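PDB 2GA8: ATP-dependent kinase YFH7 from Saccharomyces cerevisiae, which uses ATP as a phosphate donor and could be involved in assembly of the endoplasmic reticulum membrane. Local coordinates for residues Ile155-Met161 and Thr260-Glu266; His165-Leu171 and His181-Gly185; Ile234-Pro240 and Asp252-Lys258. One frame throughout, in Å; residues are numbered along the deposited sequence.

Interaction 1: Ile155-Met161 and Thr260-Glu266; sequences IAQIVPM and TRIVILE
Strands 156-160 and 262-266 are parallel neighbours in the five-stranded sheet of the P-loop kinase core, 156-160 lying at the sheet's edge and 262-266 one place further in. Their axes approach to 4.5 Å and cross at -24°. The ladder begins at Ile155 O, which accepts from both Arg261 N and Ile262 N. It then alternates from strand to strand: Gln157 N to Ile262 O, Ile264 N to Gln157 O (2.9 Å, nearly straight at 172°), Val159 N to Ile264 O, Glu266 N to Val159 O, and finally Met161 N to Glu266 O. Beside the last two rungs a water donates to their acceptors, Val159 O and Glu266 O. Side chains on one face are Val159, Val263 and Leu265, backed by helix 192-206. Val159 CG2 presses on Val263 CG1 at 3.6 Å, while the body of Val159 lies alongside Leu265, CB to CG 4.0 Å. The other face carries Ala156, Ile158, Ile262 and Ile264, with Ile158 CG2 slanting across Ile264 CB at 4.1 Å. Gln157 bends back at chi2, which brings OE1 round to Ile158 N at 2.8 Å; NE2 probably bonds to Cys255 O, gripping the amide at both ends. Glu266 has CG wedged between its backbone N and carbonyl carbon (chi1 57°), and OE2 reaches over Pro160 CB at 3.5 Å. The same side chain touches Lys37 and Ser38 of the ATP site assigned by similarity, its nearest atom about 5 Å from a sulfate, probably from the crystallisation liquor. Glu266 lies near the C-terminal end of the strand beside 25-30, which leads into the P-loop; this 2-3-1-4-5 order, with an acid next to Lys37, is consistent with the Walker B position of P-loop kinases.

Interaction 2: His165-Leu171 and His181-Gly185; sequences HLSRRCL and HKRRG
Residues 165-171 run from an extended stretch into the short helix 168-171, and residues 181-184 fold back beside them as a type I beta turn, with Arg184 N bonded to His181 O. The contact closes part of the connection between edge strand 156-160 and helix 192-206, pairing this turn with an N-capped helical turn: Ser167 OG accepts from Cys170 N at 3.0 Å. Across the contact the main side chain is Arg184, extended from CG to NE, which runs past Leu171 to Arg168. Its NH2 donates to Leu166 O at 3.0 Å, an almost straight bond (172°) with the acceptor close to the guanidinium plane. Arg168 CG packs over one guanidinium face, 3.4 Å from Arg184 NH1, and the Leu171 side chain crosses that of Arg184 at about a right angle, CD1 lying 3.5 Å from Arg184 CG. The two arginines share a counterion, for Arg168 NE and Arg184 NH2 both form salt bridges with Asp248; Arg184 NH1 also bonds to Lys247 O, which fixes the group's rotation further. The imidazole of His165 meets Gly185 N at its edge, CE1 to N 3.5 Å. At the start of the turn, His181 has CG anti to its carbonyl carbon (chi1 -69°), which swings the ring against the helix, while Pro177 O takes its ND1 hydrogen. NE2 makes a weak hydrogen bond to Arg168 O. Over one face of that ring stands Leu171 CB, a CH-pi contact with 3.7 Å from CB to the centroid.

Interaction 3: Ile234-Pro240 and Asp252-Lys258; sequences IPDIFVP and DQYCISK
The antiparallel hairpin of strands 237-243 and 248-256 is tight where Ile237-Val239 pair with Tyr254-Ile256, and bridged by waters at the other end, between Ile234-Asp236 and Lys258. Ile237 and Ile256 form a hydrogen-bonded pair, both bonds 2.7 Å long (Ile237 N to Ile256 O, Ile256 N to Ile237 O). Val239 N donates to Tyr254 O, and Val239 O receives both Tyr254 N and Gln253 N, a classic beta bulge. With Val239 CG1 anti to the carbonyl carbon (chi1 -56°), CG2 falls between the backbone N and C and meets Tyr254 CB at a close 3.2 Å; Pro240 O lies in plane at the edge of the tyrosine ring. Helix 192-206 covers Ile237, Val239 and Ile256 on this face, while Tyr254 packs on Ile158 and Pro160. The opposite face holds Phe238 and Cys255. Cys255 SG approaches the phenyl ring obliquely, 4.2 Å from its centroid, and a mercury ion lies about 2 Å from the cysteine side chain. Asp252 CB meets Phe238 CD1 at 3.7 Å. At the loose end one water joins Pro235 O to Ile256 O. Asp236 OD1 and Lys258 NZ stay 4.9 Å apart, with a water between them that donates to Asp236 OD1 and Ile234 O and accepts from Lys258 N and from Lys258 NZ at 2.9 Å.

How the interactions relate
Interactions 1 and 3 lie against each other, their centres about 10 Å apart, and join the parallel core sheet to the hairpin of the mixed sheet. Val159 CG2 packs on Ile256 CD1 at 3.6 Å and Pro160 CD on Tyr254 CE2 at 3.5 Å, with the Gln157 amide as a polar tie. Strand 248-256 is followed in the chain, after a short link, by 262-267. Interaction 2 is about 24 Å from both, centre to centre, but follows strand 156-160 in the chain. Only interaction 1 touches the ATP site assigned by similarity, through Glu266; the side chains of Tyr254 and Ser38 are about 7 Å apart, and Gly185 is about 8 Å from the Pro33 side chain.

Interaction 1: Ile155-Met161 and Thr260-Glu266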
loop_
_atom_site.group_PDB
_atom_site.type_symbol
_atom_site.label_atom_id
_atom_site.label_comp_id
_atom_site.label_asym_id
_atom_site.label_seq_id
_atom_site.Cartn_x
_atom_site.Cartn_y
_atom_site.Cartn_z
ATOM N N ILE A 155 11.772 2.924 -11.042
ATOM C CA ILE A 155 12.306 2.769 -9.701
ATOM C C ILE A 155 11.290 3.094 -8.616
ATOM O O ILE A 155 11.540 2.860 -7.437
ATOM C CB ILE A 155 13.566 3.636 -9.490
ATOM C CG1 ILE A 155 13.268 5.105 -9.802
ATOM C CG2 ILE A 155 14.701 3.112 -10.371
ATOM C CD1 ILE A 155 14.382 6.058 -9.384
ATOM N N ALA A 156 10.144 3.632 -9.011
ATOM C CA ALA A 156 9.109 3.971 -8.039
ATOM C C ALA A 156 7.816 3.247 -8.381
ATOM O O ALA A 156 7.448 3.123 -9.550
ATOM C CB ALA A 156 8.881 5.482 -8.018
ATOM N N GLN A 157 7.129 2.767 -7.351
ATOM C CA GLN A 157 5.869 2.061 -7.523
ATOM C C GLN A 157 4.935 2.496 -6.405
ATOM O O GLN A 157 5.390 2.911 -5.346
ATOM C CB GLN A 157 6.099 0.547 -7.446
ATOM C CG GLN A 157 4.843 -0.305 -7.589
ATOM C CD GLN A 157 4.091 -0.049 -8.884
ATOM O OE1 GLN A 157 3.473 1.004 -9.066
ATOM N NE2 GLN A 157 4.142 -1.017 -9.793
ATOM N N ILE A 158 3.634 2.424 -6.652
ATOM C CA ILE A 158 2.659 2.797 -5.637
ATOM C C ILE A 158 1.982 1.553 -5.088
ATOM O O ILE A 158 1.841 0.544 -5.781
ATOM C CB ILE A 158 1.551 3.724 -6.202
ATOM C CG1 ILE A 158 0.881 3.059 -7.408
ATOM C CG2 ILE A 158 2.142 5.082 -6.590
ATOM C CD1 ILE A 158 -0.306 3.839 -7.954
ATOM N N VAL A 159 1.578 1.624 -3.827
ATOM C CA VAL A 159 0.866 0.522 -3.199
ATOM C C VAL A 159 -0.409 1.115 -2.615
ATOM O O VAL A 159 -0.389 1.735 -1.555
ATOM C CB VAL A 159 1.672 -0.135 -2.048
ATOM C CG1 VAL A 159 0.780 -1.123 -1.290
ATOM C CG2 VAL A 159 2.884 -0.861 -2.604
ATOM N N PRO A 160 -1.527 0.988 -3.340
ATOM C CA PRO A 160 -2.779 1.532 -2.812
ATOM C C PRO A 160 -3.299 0.555 -1.763
ATOM O O PRO A 160 -3.151 -0.660 -1.905
ATOM C CB PRO A 160 -3.686 1.580 -4.041
ATOM C CG PRO A 160 -2.711 1.662 -5.199
ATOM C CD PRO A 160 -1.661 0.668 -4.769
ATOM N N MET A 161 -3.907 1.084 -0.711
ATOM C CA MET A 161 -4.445 0.242 0.351
ATOM C C MET A 161 -5.731 -0.445 -0.132
ATOM O O MET A 161 -6.149 -1.466 0.410
ATOM C CB MET A 161 -4.734 1.118 1.570
ATOM C CG MET A 161 -4.919 0.384 2.871
ATOM S SD MET A 161 -5.266 1.572 4.185
ATOM C CE MET A 161 -6.985 1.627 4.098
ATOM N N THR A 260 12.401 -1.627 -7.986
ATOM C CA THR A 260 11.639 -0.675 -7.188
ATOM C C THR A 260 12.448 -0.269 -5.958
ATOM O O THR A 260 12.625 -1.063 -5.032
ATOM C CB THR A 260 10.310 -1.285 -6.719
ATOM O OG1 THR A 260 9.632 -1.885 -7.835
ATOM C CG2 THR A 260 9.428 -0.208 -6.117
ATOM N N ARG A 261 12.931 0.972 -5.948
ATOM C CA ARG A 261 13.728 1.466 -4.831
ATOM C C ARG A 261 12.956 2.485 -3.991
ATOM O O ARG A 261 13.435 2.947 -2.957
ATOM C CB ARG A 261 15.025 2.084 -5.361
ATOM C CG ARG A 261 15.818 1.146 -6.267
ATOM C CD ARG A 261 16.321 -0.097 -5.523
ATOM N NE ARG A 261 17.489 0.187 -4.689
ATOM C CZ ARG A 261 18.730 0.328 -5.157
ATOM N NH1 ARG A 261 18.973 0.198 -6.457
ATOM N NH2 ARG A 261 19.724 0.627 -4.329
ATOM N N ILE A 262 11.763 2.831 -4.459
ATOM C CA ILE A 262 10.894 3.778 -3.776
ATOM C C ILE A 262 9.483 3.202 -3.828
ATOM O O ILE A 262 8.970 2.901 -4.905
ATOM C CB ILE A 262 10.909 5.158 -4.480
ATOM C CG1 ILE A 262 12.287 5.800 -4.328
ATOM C CG2 ILE A 262 9.832 6.063 -3.901
ATOM C CD1 ILE A 262 12.503 6.989 -5.229
ATOM N N VAL A 263 8.870 3.019 -2.662
ATOM C CA VAL A 263 7.521 2.476 -2.591
ATOM C C VAL A 263 6.646 3.532 -1.941
ATOM O O VAL A 263 6.909 3.973 -0.820
ATOM C CB VAL A 263 7.464 1.171 -1.752
ATOM C CG1 VAL A 263 6.027 0.658 -1.676
ATOM C CG2 VAL A 263 8.361 0.121 -2.370
ATOM N N ILE A 264 5.616 3.951 -2.667
ATOM C CA ILE A 264 4.705 4.970 -2.179
ATOM C C ILE A 264 3.397 4.298 -1.777
ATOM O O ILE A 264 2.648 3.838 -2.625
ATOM C CB ILE A 264 4.438 6.021 -3.278
ATOM C CG1 ILE A 264 5.759 6.683 -3.682
ATOM C CG2 ILE A 264 3.448 7.064 -2.776
ATOM C CD1 ILE A 264 5.712 7.362 -5.051
ATOM N N LEU A 265 3.145 4.232 -0.475
ATOM C CA LEU A 265 1.934 3.609 0.031
ATOM C C LEU A 265 0.936 4.700 0.371
ATOM O O LEU A 265 1.258 5.624 1.114
ATOM C CB LEU A 265 2.244 2.783 1.282
ATOM C CG LEU A 265 3.281 1.672 1.083
ATOM C CD1 LEU A 265 4.659 2.181 1.473
ATOM C CD2 LEU A 265 2.911 0.471 1.935
ATOM N N GLU A 266 -0.265 4.606 -0.191
ATOM C CA GLU A 266 -1.293 5.608 0.073
ATOM C C GLU A 266 -2.548 4.914 0.565
ATOM O O GLU A 266 -2.907 3.842 0.078
ATOM C CB GLU A 266 -1.598 6.419 -1.194
ATOM C CG GLU A 266 -2.043 5.580 -2.381
ATOM C CD GLU A 266 -3.551 5.540 -2.567
ATOM O OE1 GLU A 266 -4.295 5.948 -1.647
ATOM O OE2 GLU A 266 -3.994 5.081 -3.641
HETATM O O HOH W 1 -1.169 1.595 1.099
HETATM O O HOH W 2 -5.855 3.393 -0.991
#

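Interaction 2: His165-Leu171 and His181-Gly185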
loop_
_atom_site.group_PDB
_atom_site.type_symbol
_atom_site.label_atom_id
_atom_site.label_comp_id
_atom_site.label_asym_id
_atom_site.label_seq_id
_atom_site.Cartn_x
_atom_site.Cartn_y
_atom_site.Cartn_z
ATOM N N HIS A 165 -8.990 -4.292 0.520
ATOM C CA HIS A 165 -10.371 -4.185 0.957
ATOM C C HIS A 165 -10.897 -5.621 0.985
ATOM O O HIS A 165 -10.639 -6.398 0.063
ATOM C CB HIS A 165 -11.172 -3.358 -0.052
ATOM C CG HIS A 165 -12.413 -2.749 0.513
ATOM N ND1 HIS A 165 -12.388 -1.677 1.380
ATOM C CD2 HIS A 165 -13.717 -3.069 0.348
ATOM C CE1 HIS A 165 -13.625 -1.364 1.725
ATOM N NE2 HIS A 165 -14.450 -2.194 1.112
ATOM N N LEU A 166 -11.611 -5.991 2.039
ATOM C CA LEU A 166 -12.150 -7.342 2.109
ATOM C C LEU A 166 -13.178 -7.497 0.992
ATOM O O LEU A 166 -13.880 -6.541 0.653
ATOM C CB LEU A 166 -12.797 -7.586 3.473
ATOM C CG LEU A 166 -11.804 -7.592 4.638
ATOM C CD1 LEU A 166 -12.548 -7.666 5.964
ATOM C CD2 LEU A 166 -10.849 -8.765 4.473
ATOM N N SER A 167 -13.255 -8.690 0.412
ATOM C CA SER A 167 -14.198 -8.934 -0.672
ATOM C C SER A 167 -15.629 -8.866 -0.167
ATOM O O SER A 167 -15.891 -9.025 1.027
ATOM C CB SER A 167 -13.956 -10.307 -1.303
ATOM O OG SER A 167 -14.296 -11.345 -0.404
ATOM N N ARG A 168 -16.556 -8.639 -1.086
ATOM C CA ARG A 168 -17.960 -8.557 -0.726
ATOM C C ARG A 168 -18.438 -9.877 -0.131
ATOM O O ARG A 168 -19.234 -9.886 0.809
ATOM C CB ARG A 168 -18.790 -8.184 -1.953
ATOM C CG ARG A 168 -18.509 -6.776 -2.470
ATOM C CD ARG A 168 -19.313 -6.469 -3.726
ATOM N NE ARG A 168 -19.074 -7.454 -4.774
ATOM C CZ ARG A 168 -20.028 -8.191 -5.338
ATOM N NH1 ARG A 168 -19.720 -9.068 -6.285
ATOM N NH2 ARG A 168 -21.291 -8.051 -4.955
ATOM N N ARG A 169 -17.951 -10.994 -0.669
ATOM C CA ARG A 169 -18.349 -12.302 -0.155
ATOM C C ARG A 169 -17.760 -12.502 1.234
ATOM O O ARG A 169 -18.318 -13.218 2.062
ATOM C CB ARG A 169 -17.881 -13.426 -1.084
ATOM C CG ARG A 169 -18.240 -14.816 -0.569
ATOM C CD ARG A 169 -17.937 -15.928 -1.575
ATOM N NE ARG A 169 -18.846 -15.920 -2.720
ATOM C CZ ARG A 169 -18.722 -15.126 -3.780
ATOM N NH1 ARG A 169 -17.718 -14.261 -3.858
ATOM N NH2 ARG A 169 -19.607 -15.196 -4.766
ATOM N N CYS A 170 -16.622 -11.866 1.485
ATOM C CA CYS A 170 -15.976 -11.962 2.782
ATOM C C CYS A 170 -16.840 -11.203 3.794
ATOM O O CYS A 170 -17.075 -11.667 4.910
ATOM C CB CYS A 170 -14.576 -11.347 2.704
ATOM S SG CYS A 170 -13.513 -11.706 4.108
ATOM N N LEU A 171 -17.322 -10.033 3.393
ATOM C CA LEU A 171 -18.153 -9.222 4.272
ATOM C C LEU A 171 -19.469 -9.926 4.600
ATOM O O LEU A 171 -20.088 -9.643 5.626
ATOM C CB LEU A 171 -18.425 -7.858 3.630
ATOM C CG LEU A 171 -17.198 -6.975 3.358
ATOM C CD1 LEU A 171 -17.648 -5.673 2.728
ATOM C CD2 LEU A 171 -16.440 -6.704 4.656
ATOM N N HIS A 181 -21.030 -4.021 5.059
ATOM C CA HIS A 181 -21.325 -3.553 3.705
ATOM C C HIS A 181 -21.767 -2.102 3.815
ATOM O O HIS A 181 -21.311 -1.239 3.066
ATOM C CB HIS A 181 -22.458 -4.361 3.067
ATOM C CG HIS A 181 -22.100 -5.780 2.753
ATOM N ND1 HIS A 181 -21.992 -6.754 3.723
ATOM C CD2 HIS A 181 -21.839 -6.393 1.574
ATOM C CE1 HIS A 181 -21.684 -7.906 3.154
ATOM N NE2 HIS A 181 -21.586 -7.714 1.851
ATOM N N LYS A 182 -22.667 -1.855 4.759
ATOM C CA LYS A 182 -23.199 -0.522 5.010
ATOM C C LYS A 182 -22.061 0.409 5.410
ATOM O O LYS A 182 -22.076 1.598 5.092
ATOM C CB LYS A 182 -24.254 -0.592 6.122
ATOM C CG LYS A 182 -24.904 0.736 6.503
ATOM C CD LYS A 182 -24.024 1.558 7.435
ATOM C CE LYS A 182 -24.718 2.842 7.869
ATOM N NZ LYS A 182 -25.958 2.576 8.654
ATOM N N ARG A 183 -21.072 -0.141 6.106
ATOM C CA ARG A 183 -19.930 0.643 6.549
ATOM C C ARG A 183 -18.652 0.186 5.852
ATOM O O ARG A 183 -17.563 0.253 6.420
ATOM C CB ARG A 183 -19.773 0.522 8.068
ATOM C CG ARG A 183 -18.732 1.458 8.658
ATOM C CD ARG A 183 -18.657 1.345 10.170
ATOM N NE ARG A 183 -17.529 2.104 10.705
ATOM C CZ ARG A 183 -17.214 2.173 11.994
ATOM N NH1 ARG A 183 -17.948 1.532 12.893
ATOM N NH2 ARG A 183 -16.159 2.877 12.383
ATOM N N ARG A 184 -18.789 -0.285 4.617
ATOM C CA ARG A 184 -17.629 -0.737 3.861
ATOM C C ARG A 184 -16.729 0.478 3.671
ATOM O O ARG A 184 -17.166 1.512 3.171
ATOM C CB ARG A 184 -18.050 -1.303 2.502
ATOM C CG ARG A 184 -17.078 -2.344 1.967
ATOM C CD ARG A 184 -17.390 -2.789 0.537
ATOM N NE ARG A 184 -16.444 -3.814 0.094
ATOM C CZ ARG A 184 -16.294 -4.214 -1.167
ATOM N NH1 ARG A 184 -17.031 -3.678 -2.130
ATOM N NH2 ARG A 184 -15.394 -5.145 -1.465
ATOM N N GLY A 185 -15.475 0.348 4.086
ATOM C CA GLY A 185 -14.542 1.450 3.976
ATOM C C GLY A 185 -14.017 1.789 5.357
ATOM O O GLY A 185 -13.109 2.601 5.505
#

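Interaction 3: Ile234-Pro240 and Asp252-Lys258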
loop_
_atom_site.group_PDB
_atom_site.type_symbol
_atom_site.label_atom_id
_atom_site.label_comp_id
_atom_site.label_asym_id
_atom_site.label_seq_id
_atom_site.Cartn_x
_atom_site.Cartn_y
_atom_site.Cartn_z
ATOM N N ILE A 234 16.487 -9.801 -4.651
ATOM C CA ILE A 234 15.145 -9.289 -4.376
ATOM C C ILE A 234 14.128 -9.839 -5.372
ATOM O O ILE A 234 14.206 -9.563 -6.564
ATOM C CB ILE A 234 15.145 -7.738 -4.422
ATOM C CG1 ILE A 234 16.152 -7.195 -3.403
ATOM C CG2 ILE A 234 13.743 -7.195 -4.142
ATOM C CD1 ILE A 234 15.791 -7.472 -1.945
ATOM N N PRO A 235 13.148 -10.621 -4.889
ATOM C CA PRO A 235 12.133 -11.202 -5.770
ATOM C C PRO A 235 11.025 -10.225 -6.124
ATOM O O PRO A 235 10.897 -9.171 -5.505
ATOM C CB PRO A 235 11.606 -12.364 -4.947
ATOM C CG PRO A 235 11.559 -11.747 -3.568
ATOM C CD PRO A 235 12.894 -10.995 -3.484
ATOM N N ASP A 236 10.229 -10.577 -7.129
ATOM C CA ASP A 236 9.105 -9.741 -7.524
ATOM C C ASP A 236 8.003 -9.967 -6.498
ATOM O O ASP A 236 7.732 -11.102 -6.111
ATOM C CB ASP A 236 8.573 -10.132 -8.910
ATOM C CG ASP A 236 9.478 -9.678 -10.042
ATOM O OD1 ASP A 236 10.377 -8.849 -9.799
ATOM O OD2 ASP A 236 9.274 -10.144 -11.184
ATOM N N ILE A 237 7.378 -8.883 -6.057
ATOM C CA ILE A 237 6.292 -8.970 -5.089
ATOM C C ILE A 237 5.059 -8.400 -5.767
ATOM O O ILE A 237 5.072 -7.252 -6.209
ATOM C CB ILE A 237 6.600 -8.142 -3.830
ATOM C CG1 ILE A 237 7.878 -8.659 -3.174
ATOM C CG2 ILE A 237 5.428 -8.221 -2.851
ATOM C CD1 ILE A 237 8.409 -7.756 -2.078
ATOM N N PHE A 238 4.007 -9.204 -5.859
ATOM C CA PHE A 238 2.762 -8.780 -6.490
ATOM C C PHE A 238 1.705 -8.470 -5.445
ATOM O O PHE A 238 1.427 -9.285 -4.572
ATOM C CB PHE A 238 2.264 -9.874 -7.430
ATOM C CG PHE A 238 3.169 -10.101 -8.598
ATOM C CD1 PHE A 238 3.070 -9.303 -9.729
ATOM C CD2 PHE A 238 4.166 -11.072 -8.541
ATOM C CE1 PHE A 238 3.955 -9.465 -10.793
ATOM C CE2 PHE A 238 5.056 -11.240 -9.601
ATOM C CZ PHE A 238 4.951 -10.437 -10.724
ATOM N N VAL A 239 1.120 -7.285 -5.543
ATOM C CA VAL A 239 0.109 -6.878 -4.584
ATOM C C VAL A 239 -1.232 -6.652 -5.266
ATOM O O VAL A 239 -1.297 -6.178 -6.404
ATOM C CB VAL A 239 0.551 -5.601 -3.821
ATOM C CG1 VAL A 239 1.901 -5.843 -3.149
ATOM C CG2 VAL A 239 0.651 -4.429 -4.764
ATOM N N PRO A 240 -2.326 -6.999 -4.575
ATOM C CA PRO A 240 -3.671 -6.833 -5.127
ATOM C C PRO A 240 -4.063 -5.385 -5.379
ATOM O O PRO A 240 -3.502 -4.456 -4.794
ATOM C CB PRO A 240 -4.555 -7.498 -4.077
ATOM C CG PRO A 240 -3.815 -7.203 -2.800
ATOM C CD PRO A 240 -2.384 -7.503 -3.192
ATOM N N ASP A 252 -2.516 -9.389 -8.319
ATOM C CA ASP A 252 -1.318 -8.822 -8.926
ATOM C C ASP A 252 -1.479 -7.581 -9.798
ATOM O O ASP A 252 -1.094 -7.589 -10.967
ATOM C CB ASP A 252 -0.615 -9.911 -9.738
ATOM C CG ASP A 252 -0.680 -11.265 -9.066
ATOM O OD1 ASP A 252 -0.461 -11.334 -7.838
ATOM O OD2 ASP A 252 -0.946 -12.265 -9.767
ATOM N N GLN A 253 -2.019 -6.508 -9.233
ATOM C CA GLN A 253 -2.203 -5.275 -9.990
ATOM C C GLN A 253 -0.968 -4.392 -9.919
ATOM O O GLN A 253 -0.747 -3.540 -10.782
ATOM C CB GLN A 253 -3.418 -4.508 -9.466
ATOM C CG GLN A 253 -4.723 -5.230 -9.715
ATOM C CD GLN A 253 -5.052 -5.330 -11.193
ATOM O OE1 GLN A 253 -5.701 -6.277 -11.633
ATOM N NE2 GLN A 253 -4.616 -4.342 -11.965
ATOM N N TYR A 254 -0.160 -4.597 -8.885
ATOM C CA TYR A 254 1.047 -3.809 -8.720
ATOM C C TYR A 254 2.218 -4.732 -8.433
ATOM O O TYR A 254 2.138 -5.596 -7.564
ATOM C CB TYR A 254 0.869 -2.812 -7.573
ATOM C CG TYR A 254 -0.365 -1.954 -7.721
ATOM C CD1 TYR A 254 -0.356 -0.817 -8.528
ATOM C CD2 TYR A 254 -1.558 -2.306 -7.087
ATOM C CE1 TYR A 254 -1.509 -0.050 -8.699
ATOM C CE2 TYR A 254 -2.708 -1.554 -7.254
ATOM C CZ TYR A 254 -2.679 -0.428 -8.061
ATOM O OH TYR A 254 -3.824 0.316 -8.229
ATOM N N CYS A 255 3.297 -4.562 -9.186
ATOM C CA CYS A 255 4.480 -5.374 -8.977
ATOM C C CYS A 255 5.608 -4.541 -8.399
ATOM O O CYS A 255 5.947 -3.480 -8.928
ATOM C CB CYS A 255 4.977 -5.993 -10.282
ATOM S SG CYS A 255 6.552 -6.870 -10.044
ATOM N N ILE A 256 6.175 -5.020 -7.300
ATOM C CA ILE A 256 7.303 -4.357 -6.669
ATOM C C ILE A 256 8.461 -5.305 -6.944
ATOM O O ILE A 256 8.514 -6.403 -6.388
ATOM C CB ILE A 256 7.095 -4.215 -5.149
ATOM C CG1 ILE A 256 5.882 -3.326 -4.880
ATOM C CG2 ILE A 256 8.340 -3.628 -4.503
ATOM C CD1 ILE A 256 5.464 -3.289 -3.426
ATOM N N SER A 257 9.378 -4.885 -7.811
ATOM C CA SER A 257 10.514 -5.724 -8.190
ATOM C C SER A 257 11.838 -5.246 -7.615
ATOM O O SER A 257 11.892 -4.278 -6.857
ATOM C CB SER A 257 10.649 -5.760 -9.714
ATOM O OG SER A 257 11.146 -4.515 -10.187
ATOM N N LYS A 258 12.915 -5.925 -8.004
ATOM C CA LYS A 258 14.247 -5.551 -7.547
ATOM C C LYS A 258 14.561 -4.122 -7.996
ATOM O O LYS A 258 15.400 -3.450 -7.402
ATOM C CB LYS A 258 15.303 -6.506 -8.118
ATOM C CG LYS A 258 15.386 -6.506 -9.649
ATOM C CD LYS A 258 16.545 -7.363 -10.166
ATOM C CE LYS A 258 16.362 -8.837 -9.820
ATOM N NZ LYS A 258 15.154 -9.430 -10.459
HETATM O O HOH W 3 12.913 -8.803 -8.811
HETATM O O HOH W 4 10.660 -6.598 -4.610
HETATM O O HOH W 5 12.310 -8.216 -12.085
#